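B12-binding domain-containing protein (Kitasatospora setae, PDB 6WTE) probably methylates C2 of tryptophan as TsrM, a cobalamin-dependent radical SAM methyltransferase that holds a [4Fe-4S] cluster and works by non-radical catalysis. Local coordinates at residues Q437-D442 with E493-A498; Q462-E467 with F471-Y476; T71-V74 with Q79-F82; L516-V519 with E524-N527; A378-P383 with E388-C393. All blocks are in the same frame, centred on the assembly; numbering follows the deposited sequence.

Contact 1. Residues Q437-D442 with E493-A498; sequences QSNTAD and ERWHGA
Gln437 and Asn439 both meet the indole of Trp495 at its pyrrole edge, and almost everything that touches here gathers round NE1. Trp495 NE1 donates a weak, bent hydrogen bond to Gln437 OE1 (3.1 Å, 142° at the hydrogen), and Asn439 OD1 lies near the ring plane, also 3.1 Å from NE1 of Trp495. The two amides are tied to each other by a much straighter bond, Gln437 NE2 to Asn439 OD1 at 2.9 Å, which lies in the carbonyl plane of Asn439. With Gln79 NE2 donating to Gln437 OE1, this fixes the flip of the Gln437 amide; its plane is 89° from that of the indole. CG of Gln437 is anti to the backbone N, and the bend at chi2 brings the amide to the indole NE1. OE1 of Gln437 thus has a second donor besides the weak bond from Trp495. The other side is loose: the type I turn Ser438-Ala441 carries the chain away from the helix, and Thr440 and Asp442 sit at the surface. Trp495 projects from helix 491-503 against Phe477, Ala76 and Phe77, while Gln437 pairs through its backbone with Cys475, joining the short strands 436-437 and 475-476 beside that helix.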
# COMPACT_ATOMS: atom_id res chain seq x y z
N GLN A 437 9.33 1.47 20.20
CA GLN A 437 10.49 0.62 19.98
C GLN A 437 11.10 0.93 18.62
O GLN A 437 10.40 1.25 17.66
CB GLN A 437 10.10 -0.87 20.05
CG GLN A 437 11.26 -1.86 20.15
CD GLN A 437 11.88 -2.24 18.80
OE1 GLN A 437 11.28 -2.02 17.74
NE2 GLN A 437 13.07 -2.82 18.84
N SER A 438 12.43 0.80 18.55
CA SER A 438 13.13 0.79 17.28
C SER A 438 14.40 -0.01 17.44
O SER A 438 15.10 0.11 18.45
CB SER A 438 13.48 2.20 16.79
OG SER A 438 14.13 2.12 15.53
N ASN A 439 14.71 -0.84 16.43
CA ASN A 439 15.87 -1.71 16.51
C ASN A 439 17.18 -0.94 16.56
O ASN A 439 18.18 -1.48 17.05
CB ASN A 439 15.92 -2.66 15.31
CG ASN A 439 14.80 -3.67 15.32
OD1 ASN A 439 14.11 -3.84 16.32
ND2 ASN A 439 14.62 -4.36 14.20
N THR A 440 17.21 0.29 16.05
CA THR A 440 18.43 1.09 15.99
C THR A 440 18.40 2.27 16.95
O THR A 440 19.19 3.21 16.80
CB THR A 440 18.67 1.56 14.56
OG1 THR A 440 17.53 2.29 14.11
CG2 THR A 440 18.89 0.37 13.64
N ALA A 441 17.49 2.26 17.93
CA ALA A 441 17.36 3.38 18.84
C ALA A 441 18.55 3.45 19.79
O ALA A 441 18.93 2.45 20.41
CB ALA A 441 16.06 3.28 19.64
N ASP A 442 19.14 4.64 19.92
CA ASP A 442 20.18 4.88 20.91
C ASP A 442 19.53 5.64 22.06
O ASP A 442 19.57 6.87 22.14
CB ASP A 442 21.34 5.65 20.29
CG ASP A 442 22.57 5.66 21.18
OD1 ASP A 442 22.54 5.01 22.25
OD2 ASP A 442 23.57 6.32 20.81
N GLU A 493 16.38 -9.52 19.37
CA GLU A 493 16.15 -10.73 20.14
C GLU A 493 14.76 -10.74 20.76
O GLU A 493 14.10 -11.78 20.82
CB GLU A 493 17.22 -10.88 21.23
CG GLU A 493 17.37 -12.29 21.77
CD GLU A 493 17.79 -13.27 20.69
OE1 GLU A 493 17.12 -14.32 20.54
OE2 GLU A 493 18.78 -12.99 19.98
N ARG A 494 14.29 -9.58 21.24
CA ARG A 494 12.93 -9.49 21.77
C ARG A 494 11.91 -9.75 20.67
O ARG A 494 10.90 -10.43 20.90
CB ARG A 494 12.69 -8.12 22.40
CG ARG A 494 13.51 -7.85 23.65
CD ARG A 494 12.89 -6.72 24.45
NE ARG A 494 13.81 -6.17 25.44
CZ ARG A 494 13.98 -6.66 26.67
NH1 ARG A 494 14.84 -6.08 27.49
NH2 ARG A 494 13.29 -7.72 27.06
N TRP A 495 12.14 -9.21 19.47
CA TRP A 495 11.23 -9.50 18.37
C TRP A 495 11.22 -10.98 18.05
O TRP A 495 10.16 -11.57 17.80
CB TRP A 495 11.63 -8.71 17.12
CG TRP A 495 11.21 -7.27 17.10
CD1 TRP A 495 12.03 -6.18 17.06
CD2 TRP A 495 9.87 -6.76 17.10
NE1 TRP A 495 11.28 -5.02 17.03
CE2 TRP A 495 9.95 -5.35 17.06
CE3 TRP A 495 8.60 -7.36 17.14
CZ2 TRP A 495 8.82 -4.53 17.06
CZ3 TRP A 495 7.48 -6.54 17.13
CH2 TRP A 495 7.60 -5.15 17.09
N HIS A 496 12.40 -11.62 18.08
CA HIS A 496 12.48 -13.05 17.81
C HIS A 496 11.65 -13.84 18.81
O HIS A 496 10.89 -14.74 18.43
CB HIS A 496 13.95 -13.49 17.86
CG HIS A 496 14.20 -14.87 17.34
ND1 HIS A 496 13.28 -15.90 17.44
CD2 HIS A 496 15.29 -15.41 16.73
CE1 HIS A 496 13.79 -17.00 16.91
NE2 HIS A 496 15.00 -16.73 16.47
N GLY A 497 11.76 -13.50 20.10
CA GLY A 497 10.97 -14.20 21.10
C GLY A 497 9.48 -14.00 20.92
O GLY A 497 8.69 -14.92 21.12
N ALA A 498 9.08 -12.79 20.52
CA ALA A 498 7.66 -12.53 20.31
C ALA A 498 7.13 -13.32 19.13
O ALA A 498 6.02 -13.85 19.18
CB ALA A 498 7.43 -11.03 20.10

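Contact 2. Residues Q462-E467 with F471-Y476; sequences QFMFDE and FRLVCY
Phe465 and Phe471 face each other through a single backbone bridge, CA to CA 4.6 Å, where the chain doubles back in a hairpin-like reversal rather than a regular ladder. Two successive carbonyls of 462-467 serve amides two residues apart: Met464 O takes Arg472 N at 2.7 Å, nearly straight, and Phe463 O takes Val474 N at 3.0 Å. Beyond this the chain enters strand 475-476, which joins the curled sheet of the radical SAM domain through strand 404-412.

The side chains divide between two faces. On one, Phe465 and Phe471 run side by side in the same direction, their planes 24° apart but slid so far that the rings barely overlap; centroids are 5.1 Å apart. Met464 CG packs on a face of the Phe465 ring and lies 3.7 Å from Leu473 CD1, while Met464 O sits at the edge of the Phe471 ring. Val83 of helix 83-96 covers Met464 and both phenylalanines, and Tyr118 meets the Phe465 ring.

On the other face Arg472 turns back across 462-467. Its CG is anti to the backbone N (chi1 -160°), and bends at chi2 and chi3 curl the guanidinium over the backbone, with Asp466 CA above one of its faces. The carboxylate of Asp466 is engaged elsewhere, with Asn470 N. The curled arginine finishes at the backbone: Arg472 NH1 donates to Gln462 O at 2.7 Å, with the oxygen 20° out of the guanidinium plane.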
# COMPACT_ATOMS: atom_id res chain seq x y z
N GLN A 462 10.71 12.15 12.10
CA GLN A 462 11.07 11.53 13.37
C GLN A 462 10.58 10.10 13.48
O GLN A 462 11.09 9.33 14.30
CB GLN A 462 10.52 12.36 14.54
CG GLN A 462 9.01 12.43 14.54
CD GLN A 462 8.43 13.25 15.68
OE1 GLN A 462 9.05 13.42 16.73
NE2 GLN A 462 7.22 13.76 15.48
N PHE A 463 9.59 9.72 12.68
CA PHE A 463 9.12 8.34 12.73
C PHE A 463 10.02 7.38 11.97
O PHE A 463 9.83 6.16 12.07
CB PHE A 463 7.68 8.28 12.21
CG PHE A 463 6.69 8.93 13.12
CD1 PHE A 463 6.49 10.30 13.08
CD2 PHE A 463 5.97 8.18 14.04
CE1 PHE A 463 5.59 10.91 13.91
CE2 PHE A 463 5.05 8.78 14.90
CZ PHE A 463 4.86 10.15 14.83
N MET A 464 10.99 7.89 11.21
CA MET A 464 11.90 7.06 10.43
C MET A 464 13.37 7.35 10.69
O MET A 464 14.21 6.47 10.45
CB MET A 464 11.62 7.24 8.94
CG MET A 464 12.35 6.29 8.02
SD MET A 464 11.62 6.28 6.38
CE MET A 464 10.03 5.52 6.72
N PHE A 465 13.73 8.54 11.17
CA PHE A 465 15.11 8.94 11.36
C PHE A 465 15.30 9.50 12.77
O PHE A 465 14.41 10.14 13.32
CB PHE A 465 15.53 10.03 10.36
CG PHE A 465 15.35 9.64 8.92
CD1 PHE A 465 16.36 8.97 8.24
CD2 PHE A 465 14.19 9.97 8.24
CE1 PHE A 465 16.20 8.62 6.92
CE2 PHE A 465 14.02 9.62 6.91
CZ PHE A 465 15.03 8.95 6.24
N ASP A 466 16.48 9.27 13.33
CA ASP A 466 16.78 9.89 14.61
C ASP A 466 17.34 11.30 14.39
O ASP A 466 17.40 11.81 13.27
CB ASP A 466 17.73 9.01 15.45
CG ASP A 466 19.13 8.89 14.86
OD1 ASP A 466 19.50 9.62 13.92
OD2 ASP A 466 19.89 8.05 15.39
N GLU A 467 17.74 11.94 15.49
CA GLU A 467 18.18 13.33 15.44
C GLU A 467 19.44 13.50 14.61
O GLU A 467 19.69 14.58 14.07
CB GLU A 467 18.42 13.85 16.87
CG GLU A 467 17.17 13.89 17.75
CD GLU A 467 16.78 12.54 18.35
OE1 GLU A 467 17.37 11.51 17.95
OE2 GLU A 467 15.90 12.52 19.24
N PHE A 471 18.84 5.98 10.22
CA PHE A 471 17.57 5.25 10.18
C PHE A 471 17.19 4.78 11.57
O PHE A 471 17.99 4.15 12.27
CB PHE A 471 17.66 4.06 9.23
CG PHE A 471 17.41 4.41 7.80
CD1 PHE A 471 16.26 5.09 7.43
CD2 PHE A 471 18.34 4.09 6.82
CE1 PHE A 471 16.02 5.41 6.10
CE2 PHE A 471 18.11 4.41 5.50
CZ PHE A 471 16.96 5.08 5.14
N ARG A 472 15.96 5.09 11.97
CA ARG A 472 15.43 4.73 13.28
C ARG A 472 13.92 4.62 13.09
O ARG A 472 13.15 5.53 13.44
CB ARG A 472 15.83 5.75 14.34
CG ARG A 472 15.75 5.23 15.77
CD ARG A 472 14.44 5.59 16.43
NE ARG A 472 14.38 6.99 16.85
CZ ARG A 472 13.74 7.94 16.18
NH1 ARG A 472 13.10 7.64 15.06
NH2 ARG A 472 13.72 9.18 16.64
N LEU A 473 13.50 3.51 12.49
CA LEU A 473 12.10 3.29 12.15
C LEU A 473 11.33 2.94 13.41
O LEU A 473 11.64 1.94 14.08
CB LEU A 473 11.97 2.17 11.11
CG LEU A 473 12.18 2.54 9.64
CD1 LEU A 473 13.57 3.10 9.39
CD2 LEU A 473 11.93 1.31 8.77
N VAL A 474 10.33 3.75 13.74
CA VAL A 474 9.63 3.68 15.02
C VAL A 474 8.46 2.71 14.93
O VAL A 474 7.76 2.66 13.91
CB VAL A 474 9.15 5.09 15.43
CG1 VAL A 474 8.34 5.02 16.69
CG2 VAL A 474 10.36 6.00 15.64
N CYS A 475 8.25 1.94 16.01
CA CYS A 475 7.20 0.93 16.09
C CYS A 475 6.50 1.00 17.44
O CYS A 475 7.02 1.56 18.40
CB CYS A 475 7.75 -0.49 15.92
SG CYS A 475 8.60 -0.73 14.35
N TYR A 476 5.31 0.41 17.48
CA TYR A 476 4.60 0.13 18.72
C TYR A 476 4.40 -1.37 18.85
O TYR A 476 4.07 -2.05 17.87
CB TYR A 476 3.24 0.82 18.79
CG TYR A 476 2.51 0.51 20.09
CD1 TYR A 476 2.72 1.27 21.23
CD2 TYR A 476 1.62 -0.57 20.17
CE1 TYR A 476 2.08 0.99 22.41
CE2 TYR A 476 0.97 -0.86 21.35
CZ TYR A 476 1.20 -0.08 22.47
OH TYR A 476 0.56 -0.37 23.65

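Contact 3. Residues T71-V74 with Q79-F82; sequences TDTV and QRPF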
# COMPACT_ATOMS: atom_id res chain seq x y z
N THR A 71 7.76 2.99 1.72
CA THR A 71 8.85 3.59 2.48
C THR A 71 9.75 2.53 3.10
O THR A 71 10.96 2.74 3.23
CB THR A 71 8.30 4.48 3.59
OG1 THR A 71 7.42 3.71 4.43
CG2 THR A 71 7.53 5.65 3.00
N ASP A 72 9.17 1.40 3.50
CA ASP A 72 9.87 0.29 4.11
C ASP A 72 8.97 -0.93 3.97
O ASP A 72 7.88 -0.84 3.41
CB ASP A 72 10.24 0.57 5.58
CG ASP A 72 9.04 0.85 6.46
OD1 ASP A 72 8.41 1.91 6.29
OD2 ASP A 72 8.74 0.01 7.35
N THR A 73 9.43 -2.07 4.49
CA THR A 73 8.62 -3.28 4.38
C THR A 73 7.40 -3.23 5.29
O THR A 73 6.46 -4.01 5.07
CB THR A 73 9.44 -4.52 4.71
OG1 THR A 73 9.80 -4.51 6.10
CG2 THR A 73 10.69 -4.58 3.85
N VAL A 74 7.40 -2.37 6.31
CA VAL A 74 6.28 -2.14 7.22
C VAL A 74 6.13 -3.32 8.19
O VAL A 74 5.27 -3.32 9.07
CB VAL A 74 5.00 -1.81 6.41
CG1 VAL A 74 3.74 -1.72 7.26
CG2 VAL A 74 5.19 -0.49 5.68
N GLN A 79 12.03 -3.61 10.14
CA GLN A 79 12.50 -2.23 10.03
C GLN A 79 13.54 -2.10 8.93
O GLN A 79 14.67 -1.64 9.13
CB GLN A 79 13.02 -1.75 11.38
CG GLN A 79 11.91 -1.65 12.41
CD GLN A 79 12.41 -1.46 13.81
OE1 GLN A 79 13.43 -0.80 14.03
NE2 GLN A 79 11.72 -2.04 14.78
N ARG A 80 13.14 -2.53 7.73
CA ARG A 80 13.99 -2.45 6.55
C ARG A 80 13.48 -1.34 5.65
O ARG A 80 12.44 -1.50 5.00
CB ARG A 80 14.02 -3.78 5.80
CG ARG A 80 14.74 -3.67 4.46
CD ARG A 80 15.35 -4.99 4.02
NE ARG A 80 16.05 -4.85 2.74
CZ ARG A 80 15.52 -5.15 1.56
NH1 ARG A 80 14.27 -5.61 1.49
NH2 ARG A 80 16.22 -4.99 0.45
N PRO A 81 14.17 -0.21 5.58
CA PRO A 81 13.69 0.91 4.76
C PRO A 81 14.02 0.73 3.28
O PRO A 81 14.97 0.05 2.90
CB PRO A 81 14.46 2.11 5.33
CG PRO A 81 15.75 1.52 5.77
CD PRO A 81 15.42 0.14 6.29
N PHE A 82 13.19 1.37 2.45
CA PHE A 82 13.47 1.51 1.03
C PHE A 82 13.88 2.93 0.63
O PHE A 82 14.43 3.10 -0.46
CB PHE A 82 12.24 1.13 0.19
CG PHE A 82 11.82 -0.31 0.33
CD1 PHE A 82 12.68 -1.34 -0.02
CD2 PHE A 82 10.55 -0.62 0.78
CE1 PHE A 82 12.28 -2.66 0.10
CE2 PHE A 82 10.15 -1.95 0.90
CZ PHE A 82 11.02 -2.96 0.56
O HOH W 1 10.06 -2.31 7.98
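Asp72 and Pro81 come together in a single backbone bridge, CA to CA 3.9 Å, with a backbone hydrogen bond to each side of it. In one, Phe82 N donates to Thr71 O at 2.7 Å. In the other, Thr73 N donates to Arg80 O at 3.1 Å. The Phe82 ring packs against 71-74, CE2 reaching Asp72 C and CZ lying 3.7 Å from Thr73 CG2. With chi1 at 59°, the Asp72 carboxylate sits between its own N and carbonyl carbon. From there its OD2 accepts from Val74 N at 2.9 Å, approached from well above the carboxylate plane, which makes an Asx turn. Thr71 OG1 donates to OD1 of the same carboxylate at 2.8 Å, so both oxygens are held. A water bridges the gap, donating to Asp72 OD2 at 2.7 Å and to Thr73 OG1, and accepting from Arg80 N. OD2 also forms a salt bridge with Arg412, which may stabilise the charge of the aspartate, while Thr73 OG1 pairs with Glu78. The folded loop runs from strand 63-67 to helix 83-96 in the B12-binding domain, and grips cobalamin through Thr71 N and Thr73 O. Arg412, on strand 404-412, ties it to the radical SAM sheet.

Contact 4. Residues L516-V519 with E524-N527; sequences LPTV and EHDN. With EDO (1,2-ethanediol), chain O.
The imidazole of His525 lies against the backbone of Val519, whose carbonyl carbon C sits 3.4 Å above one ring face, displaced toward the rim. Val519 O lies over the same face, 3.3 Å from His525 CG. At the ring edge, near its plane, Thr518 OG1 approaches His525 CD2 to 3.2 Å, a close approach of a hydroxyl oxygen to a ring carbon.

Two torsions bring these groups together. His525 CG is anti to the backbone N (chi1 178°), which extends the ring across the gap toward 516-519. In Thr518, OG1 rather than the methyl CG2 takes the position between backbone N and carbonyl carbon, and it is this oxygen that faces the ring. Thr518 and His525 also have the nearest CA atoms, 5.4 Å apart, and the segments meet through these two side chains and the Val519 backbone.

Glu524 turns to other partners. Its OE1 makes a salt bridge with Arg554 and also accepts from O2 of a bound ethanediol, 2.9 Å from Glu524 OE1; the diol, probably from the crystallisation liquor, reaches Asn532 as well. On the other segment, Pro517 O takes Trp503 NE1 of helix 491-503.

Altogether this is an irregular surface loop between strand 514-515 and helix 533-540. Further along, Asn527 OD1 accepts from the N of Tyr529 in an Asx turn, and the chain leads into Asn528, Tyr529 and Ala530, which line a cobalamin site of this protein, though the cobalamin of this chain does not occupy it.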
# COMPACT_ATOMS: atom_id res chain seq x y z
N LEU A 516 2.45 -16.98 9.08
CA LEU A 516 2.98 -16.40 10.30
C LEU A 516 4.21 -15.57 9.99
O LEU A 516 4.91 -15.84 9.01
CB LEU A 516 3.35 -17.49 11.31
CG LEU A 516 2.21 -18.37 11.82
CD1 LEU A 516 2.76 -19.67 12.37
CD2 LEU A 516 1.48 -17.61 12.90
N PRO A 517 4.51 -14.57 10.81
CA PRO A 517 5.78 -13.85 10.63
C PRO A 517 6.94 -14.77 10.97
O PRO A 517 6.83 -15.66 11.82
CB PRO A 517 5.67 -12.69 11.62
CG PRO A 517 4.72 -13.16 12.65
CD PRO A 517 3.74 -14.05 11.95
N THR A 518 8.05 -14.56 10.28
CA THR A 518 9.25 -15.34 10.53
C THR A 518 10.45 -14.41 10.54
O THR A 518 10.44 -13.34 9.94
CB THR A 518 9.48 -16.42 9.46
OG1 THR A 518 9.46 -15.80 8.16
CG2 THR A 518 8.40 -17.48 9.53
N VAL A 519 11.50 -14.86 11.24
CA VAL A 519 12.81 -14.23 11.19
C VAL A 519 13.80 -15.32 10.80
O VAL A 519 13.41 -16.49 10.65
CB VAL A 519 13.19 -13.58 12.54
CG1 VAL A 519 12.24 -12.44 12.86
CG2 VAL A 519 13.18 -14.61 13.65
N GLU A 524 10.45 -21.78 6.78
CA GLU A 524 9.99 -21.10 5.57
C GLU A 524 10.28 -19.60 5.60
O GLU A 524 9.60 -18.82 4.93
CB GLU A 524 8.49 -21.34 5.32
CG GLU A 524 8.10 -22.81 5.26
CD GLU A 524 6.65 -23.02 4.89
OE1 GLU A 524 6.37 -23.37 3.72
OE2 GLU A 524 5.78 -22.81 5.76
N HIS A 525 11.28 -19.18 6.36
CA HIS A 525 11.67 -17.78 6.31
C HIS A 525 12.25 -17.45 4.94
O HIS A 525 13.10 -18.19 4.43
CB HIS A 525 12.68 -17.44 7.40
CG HIS A 525 13.13 -16.01 7.36
ND1 HIS A 525 14.39 -15.64 6.93
CD2 HIS A 525 12.48 -14.86 7.65
CE1 HIS A 525 14.50 -14.33 6.98
NE2 HIS A 525 13.35 -13.83 7.41
N ASP A 526 11.79 -16.36 4.35
CA ASP A 526 12.21 -15.92 3.03
C ASP A 526 13.19 -14.77 3.17
O ASP A 526 12.89 -13.77 3.82
CB ASP A 526 11.00 -15.50 2.19
CG ASP A 526 11.32 -15.39 0.72
OD1 ASP A 526 12.47 -15.68 0.32
OD2 ASP A 526 10.40 -15.01 -0.05
N ASN A 527 14.36 -14.91 2.55
CA ASN A 527 15.43 -13.93 2.61
C ASN A 527 15.73 -13.40 1.21
O ASN A 527 15.16 -13.85 0.21
CB ASN A 527 16.68 -14.54 3.25
CG ASN A 527 17.08 -15.85 2.60
OD1 ASN A 527 17.61 -15.87 1.49
ND2 ASN A 527 16.83 -16.96 3.29
C1 EDO O . 7.86 -20.30 0.77
O1 EDO O . 7.17 -19.05 0.83
C2 EDO O . 7.01 -21.37 1.44
O2 EDO O . 7.59 -22.67 1.24

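Contact 5. Residues A378-P383 with E388-C393; sequences ALFGMP and ETVRAC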
# COMPACT_ATOMS: atom_id res chain seq x y z
N ALA A 378 -5.11 -11.16 10.91
CA ALA A 378 -5.08 -10.68 12.29
C ALA A 378 -3.81 -9.88 12.53
O ALA A 378 -2.76 -10.16 11.95
CB ALA A 378 -5.15 -11.85 13.28
N LEU A 379 -3.92 -8.86 13.39
CA LEU A 379 -2.77 -8.05 13.78
C LEU A 379 -2.67 -8.07 15.30
O LEU A 379 -3.63 -7.70 15.98
CB LEU A 379 -2.88 -6.62 13.26
CG LEU A 379 -1.81 -5.65 13.75
CD1 LEU A 379 -0.40 -6.13 13.41
CD2 LEU A 379 -2.06 -4.25 13.19
N PHE A 380 -1.53 -8.51 15.82
CA PHE A 380 -1.33 -8.62 17.26
C PHE A 380 -0.33 -7.58 17.74
O PHE A 380 0.62 -7.24 17.03
CB PHE A 380 -0.83 -10.02 17.63
CG PHE A 380 -1.84 -11.10 17.37
CD1 PHE A 380 -3.17 -10.93 17.74
CD2 PHE A 380 -1.47 -12.28 16.74
CE1 PHE A 380 -4.10 -11.91 17.50
CE2 PHE A 380 -2.40 -13.28 16.50
CZ PHE A 380 -3.72 -13.09 16.87
N GLY A 381 -0.55 -7.09 18.96
CA GLY A 381 0.35 -6.14 19.58
C GLY A 381 -0.19 -4.73 19.71
O GLY A 381 0.54 -3.85 20.17
N MET A 382 -1.43 -4.47 19.29
CA MET A 382 -2.03 -3.16 19.46
C MET A 382 -2.29 -2.91 20.95
O MET A 382 -2.20 -3.84 21.76
CB MET A 382 -3.32 -3.07 18.64
CG MET A 382 -3.08 -3.01 17.13
SD MET A 382 -2.25 -1.48 16.60
CE MET A 382 -3.62 -0.33 16.63
N PRO A 383 -2.57 -1.67 21.34
CA PRO A 383 -2.76 -1.38 22.77
C PRO A 383 -3.83 -2.26 23.39
O PRO A 383 -4.92 -2.42 22.83
CB PRO A 383 -3.16 0.10 22.78
CG PRO A 383 -2.50 0.66 21.54
CD PRO A 383 -2.67 -0.45 20.52
N GLU A 388 -3.18 -13.64 26.57
CA GLU A 388 -4.50 -14.26 26.55
C GLU A 388 -5.38 -13.66 25.46
O GLU A 388 -6.22 -14.37 24.89
CB GLU A 388 -5.18 -14.15 27.92
CG GLU A 388 -5.76 -12.80 28.29
CD GLU A 388 -7.25 -12.69 28.01
OE1 GLU A 388 -7.88 -11.73 28.51
OE2 GLU A 388 -7.80 -13.56 27.29
N THR A 389 -5.21 -12.37 25.13
CA THR A 389 -5.98 -11.80 24.03
C THR A 389 -5.52 -12.37 22.69
O THR A 389 -6.35 -12.60 21.80
CB THR A 389 -5.88 -10.27 24.02
OG1 THR A 389 -4.52 -9.85 23.87
CG2 THR A 389 -6.47 -9.67 25.31
N VAL A 390 -4.22 -12.64 22.53
CA VAL A 390 -3.74 -13.26 21.30
C VAL A 390 -4.32 -14.67 21.15
O VAL A 390 -4.84 -15.04 20.09
CB VAL A 390 -2.20 -13.28 21.27
CG1 VAL A 390 -1.72 -14.01 20.01
CG2 VAL A 390 -1.65 -11.88 21.29
N ARG A 391 -4.22 -15.48 22.21
CA ARG A 391 -4.73 -16.85 22.14
C ARG A 391 -6.21 -16.88 21.80
O ARG A 391 -6.66 -17.70 20.99
CB ARG A 391 -4.50 -17.58 23.46
CG ARG A 391 -3.05 -17.84 23.81
CD ARG A 391 -2.94 -18.82 24.96
NE ARG A 391 -1.62 -18.76 25.58
CZ ARG A 391 -1.36 -18.14 26.73
NH1 ARG A 391 -2.33 -17.51 27.38
NH2 ARG A 391 -0.13 -18.14 27.22
N ALA A 392 -6.99 -15.99 22.43
CA ALA A 392 -8.42 -15.94 22.15
C ALA A 392 -8.69 -15.64 20.68
O ALA A 392 -9.57 -16.25 20.06
CB ALA A 392 -9.09 -14.89 23.04
N CYS A 393 -7.93 -14.71 20.11
CA CYS A 393 -8.10 -14.39 18.69
C CYS A 393 -7.65 -15.55 17.81
O CYS A 393 -8.34 -15.90 16.85
CB CYS A 393 -7.33 -13.11 18.34
SG CYS A 393 -7.56 -12.62 16.63
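Phe380 presents a ring face to Val390 and an edge to Cys393, and these two approaches make up most of the contact. The first is a CH-pi interaction: Val390 CG1 stands 3.6 Å from the centroid of the Phe380 ring, only 10° off its normal, so the methyl sits squarely over the centre. CG2 of Val390 lies near Phe380 CG and CD1. The second is sulfur-aromatic. Cys393 SG lies 4.8 Å from the Phe380 centroid, 76° off the normal, beside the edge rather than above the face; with SG anti to the backbone N, the thiol extends toward the strand. Ordinary apolar packing completes the set, Cys393 CB meeting Phe380 CE1 at 3.5 Å and Cys393 SG reaching Ala378 CB at 4.2 Å. Val394 and Leu409 also pack on Phe380. The backbones run nearly antiparallel: the axes of strand 378-380 and helix 388-393 pass 9.8 Å apart at closest, their directions 169° apart, close enough for one layer of side chains between them. This is the strand-helix packing of a beta-alpha-beta crossover: strand 373-380, helix 387-398 and parallel strand 404-412 form a beta-alpha-beta unit, as in the partial TIM-type barrel of radical SAM enzymes.

Contacts 1, 2 and 3 form one cluster, with Gln79 of contact 3 at its middle: Gln79 OE1 is 2.7 Å from Asn439 N of contact 1, and Gln79 NE2 lies 3.4 Å from Cys475 SG of contact 2. Contact 2 is nested within the loop closed by contact 1, and Thr440 OG1 meets Phe471 O at 2.7 Å. Contact 3 touches cobalamin directly; in contact 2 the side chain of Met464 is about 6 Å from the bound cobalamin. Contact 4 joins contact 1 by His496 packing on Val519. Contact 5 meets contact 2 where Tyr476 packs on 381-383, and its Ala378 side chain is about 13 Å from the iron-sulfur cluster.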